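30S ribosomal protein S6 (Thermotoga maritima, PDB 1VMB) probably binds 16S ribosomal RNA together with protein bS18, as a structural component of the small ribosomal subunit. Local coordinates at residues A[38-43]-A[77-82]. Sequence-based numbering, arbitrary orientation.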
loop_
_atom_site.group_PDB
_atom_site.type_symbol
_atom_site.label_atom_id
_atom_site.label_comp_id
_atom_site.label_asym_id
_atom_site.label_seq_id
_atom_site.Cartn_x
_atom_site.Cartn_y
_atom_site.Cartn_z
ATOM N N ASN A 38 11.678 1.331 7.127
ATOM C CA ASN A 38 11.043 2.446 7.861
ATOM C C ASN A 38 9.882 3.061 7.089
ATOM O O ASN A 38 8.884 3.411 7.715
ATOM C CB ASN A 38 12.035 3.560 8.174
ATOM C CG ASN A 38 13.113 3.154 9.114
ATOM O OD1 ASN A 38 13.106 2.040 9.680
ATOM N ND2 ASN A 38 14.126 4.039 9.269
ATOM N N LEU A 39 10.009 3.222 5.769
ATOM C CA LEU A 39 8.914 3.794 4.946
ATOM C C LEU A 39 7.712 2.883 5.020
ATOM O O LEU A 39 6.543 3.318 5.129
ATOM C CB LEU A 39 9.338 3.996 3.490
ATOM C CG LEU A 39 10.029 5.351 3.204
ATOM C CD1 LEU A 39 10.802 5.253 1.885
ATOM C CD2 LEU A 39 8.954 6.496 3.178
ATOM N N VAL A 40 7.959 1.583 4.943
ATOM C CA VAL A 40 6.855 0.623 5.128
ATOM C C VAL A 40 6.117 0.853 6.456
ATOM O O VAL A 40 4.863 0.878 6.478
ATOM C CB VAL A 40 7.336 -0.818 4.990
ATOM C CG1 VAL A 40 6.146 -1.784 5.307
ATOM C CG2 VAL A 40 7.836 -1.061 3.550
ATOM N N GLU A 41 6.877 1.018 7.515
ATOM C CA GLU A 41 6.322 1.253 8.860
ATOM C C GLU A 41 5.535 2.565 8.877
ATOM O O GLU A 41 4.466 2.629 9.519
ATOM C CB GLU A 41 7.418 1.173 9.874
ATOM C CG GLU A 41 8.059 -0.210 10.030
ATOM C CD GLU A 41 7.046 -1.303 10.374
ATOM O OE1 GLU A 41 6.144 -1.068 11.211
ATOM O OE2 GLU A 41 7.130 -2.407 9.773
ATOM N N ARG A 42 5.992 3.576 8.135
ATOM C CA ARG A 42 5.284 4.848 8.109
ATOM C C ARG A 42 3.949 4.676 7.404
ATOM O O ARG A 42 2.925 5.176 7.878
ATOM C CB ARG A 42 6.090 5.922 7.410
ATOM C CG ARG A 42 7.295 6.308 8.189
ATOM C CD ARG A 42 7.998 7.468 7.501
ATOM N NE ARG A 42 9.185 7.924 8.220
ATOM C CZ ARG A 42 10.393 7.534 7.857
ATOM N NH1 ARG A 42 10.546 6.683 6.810
ATOM N NH2 ARG A 42 11.448 7.959 8.492
ATOM N N VAL A 43 3.951 3.934 6.291
ATOM C CA VAL A 43 2.674 3.672 5.606
ATOM C C VAL A 43 1.696 2.955 6.524
ATOM O O VAL A 43 0.512 3.331 6.569
ATOM C CB VAL A 43 2.883 2.962 4.221
ATOM C CG1 VAL A 43 1.572 2.593 3.624
ATOM C CG2 VAL A 43 3.665 3.846 3.222
ATOM N N ASP A 77 11.188 -1.556 -4.989
ATOM C CA ASP A 77 10.909 -2.494 -3.885
ATOM C C ASP A 77 9.408 -2.438 -3.635
ATOM O O ASP A 77 8.908 -1.412 -3.211
ATOM C CB ASP A 77 11.722 -2.083 -2.661
ATOM C CG ASP A 77 11.580 -3.026 -1.509
ATOM O OD1 ASP A 77 10.709 -3.913 -1.546
ATOM O OD2 ASP A 77 12.379 -3.000 -0.530
ATOM N N TYR A 78 8.748 -3.560 -3.909
ATOM C CA TYR A 78 7.259 -3.650 -3.829
ATOM C C TYR A 78 6.775 -4.085 -2.455
ATOM O O TYR A 78 7.288 -5.104 -1.884
ATOM C CB TYR A 78 6.743 -4.676 -4.836
ATOM C CG TYR A 78 6.681 -4.287 -6.321
ATOM C CD1 TYR A 78 7.831 -4.027 -7.042
ATOM C CD2 TYR A 78 5.491 -4.314 -7.025
ATOM C CE1 TYR A 78 7.789 -3.805 -8.384
ATOM C CE2 TYR A 78 5.430 -4.084 -8.409
ATOM C CZ TYR A 78 6.574 -3.787 -9.078
ATOM O OH TYR A 78 6.609 -3.609 -10.453
ATOM N N THR A 79 5.703 -3.420 -2.018
ATOM C CA THR A 79 4.957 -3.829 -0.861
ATOM C C THR A 79 3.487 -3.698 -1.188
ATOM O O THR A 79 3.124 -2.747 -1.851
ATOM C CB THR A 79 5.265 -2.934 0.318
ATOM O OG1 THR A 79 6.662 -2.920 0.587
ATOM C CG2 THR A 79 4.637 -3.463 1.527
ATOM N N VAL A 80 2.661 -4.657 -0.726
ATOM C CA VAL A 80 1.189 -4.484 -0.794
ATOM C C VAL A 80 0.633 -4.595 0.613
ATOM O O VAL A 80 1.056 -5.513 1.360
ATOM C CB VAL A 80 0.528 -5.511 -1.649
ATOM C CG1 VAL A 80 -0.948 -5.134 -1.856
ATOM C CG2 VAL A 80 1.207 -5.643 -3.016
ATOM N N ILE A 81 -0.293 -3.721 0.992
ATOM C CA ILE A 81 -0.904 -3.766 2.312
ATOM C C ILE A 81 -2.387 -3.938 2.078
ATOM O O ILE A 81 -2.922 -3.167 1.284
ATOM C CB ILE A 81 -0.645 -2.479 3.120
ATOM C CG1 ILE A 81 0.842 -2.352 3.415
ATOM C CG2 ILE A 81 -1.414 -2.503 4.405
ATOM C CD1 ILE A 81 1.224 -1.009 4.048
ATOM N N TYR A 82 -2.985 -4.924 2.732
ATOM C CA TYR A 82 -4.407 -5.174 2.695
ATOM C C TYR A 82 -4.992 -4.670 3.976
ATOM O O TYR A 82 -4.503 -5.030 5.057
ATOM C CB TYR A 82 -4.692 -6.655 2.546
ATOM C CG TYR A 82 -4.110 -7.207 1.251
ATOM C CD1 TYR A 82 -4.827 -7.179 0.071
ATOM C CD2 TYR A 82 -2.818 -7.675 1.216
ATOM C CE1 TYR A 82 -4.261 -7.686 -1.154
ATOM C CE2 TYR A 82 -2.242 -8.204 0.024
ATOM C CZ TYR A 82 -2.969 -8.192 -1.149
ATOM O OH TYR A 82 -2.377 -8.697 -2.322
#
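Val-43 and Ile-81 form the apolar half of this buried helix-to-sheet contact, CG1 of Val-43 lying 3.6 Å from CD1 of Ile-81. The isoleucine supplies the reach: its chain is extended at chi2 (172°), which carries CD1 out from the strand to the helix. The two side chains meet at an oblique angle, methyl on methyl, and the second valine branch, CG2, stays farther from the strand. Leu-93, Phe-96 and Tyr-97 of helix 91-98 also pack against Val-43, joining both helices over this part of the sheet.

The other half pairs a methyl with a hydroxyl. Val-40 and Thr-79 meet end to end, CG2 of the valine 3.7 Å from OG1 of the threonine. This is van der Waals packing; chi1 at -56° sets OG1 beside the backbone N, on the valine side, and its oxygen has a weak hydrogen bond with Arg-60 NH1 in the adjacent strand 54-66. The same guanidinium nitrogen forms a salt bridge with Asp-77 OD1, while OD2 pairs with Arg-36 on the helix, so that charged links gather at the Asp-77 end.

No hydrogen bond joins the two segments. The 7.7 Å between the CA atoms of Val-40 and Thr-79 is bridged by their side chains, and the buried surface is a modest 146 Å². Valines three apart bring one face of helix 33-51 to the strand, whereas Thr-79 and Ile-81, two apart, project from the same sheet face. Strand 73-85 is a central strand, bonded through its backbone to strands 19-27 and 54-66. Two helices packed on one face of a four-stranded antiparallel sheet of order 2-3-1-4 make the ferredoxin-like alpha/beta sandwich of the bS6 family, and this contact seats its first helix on the third strand.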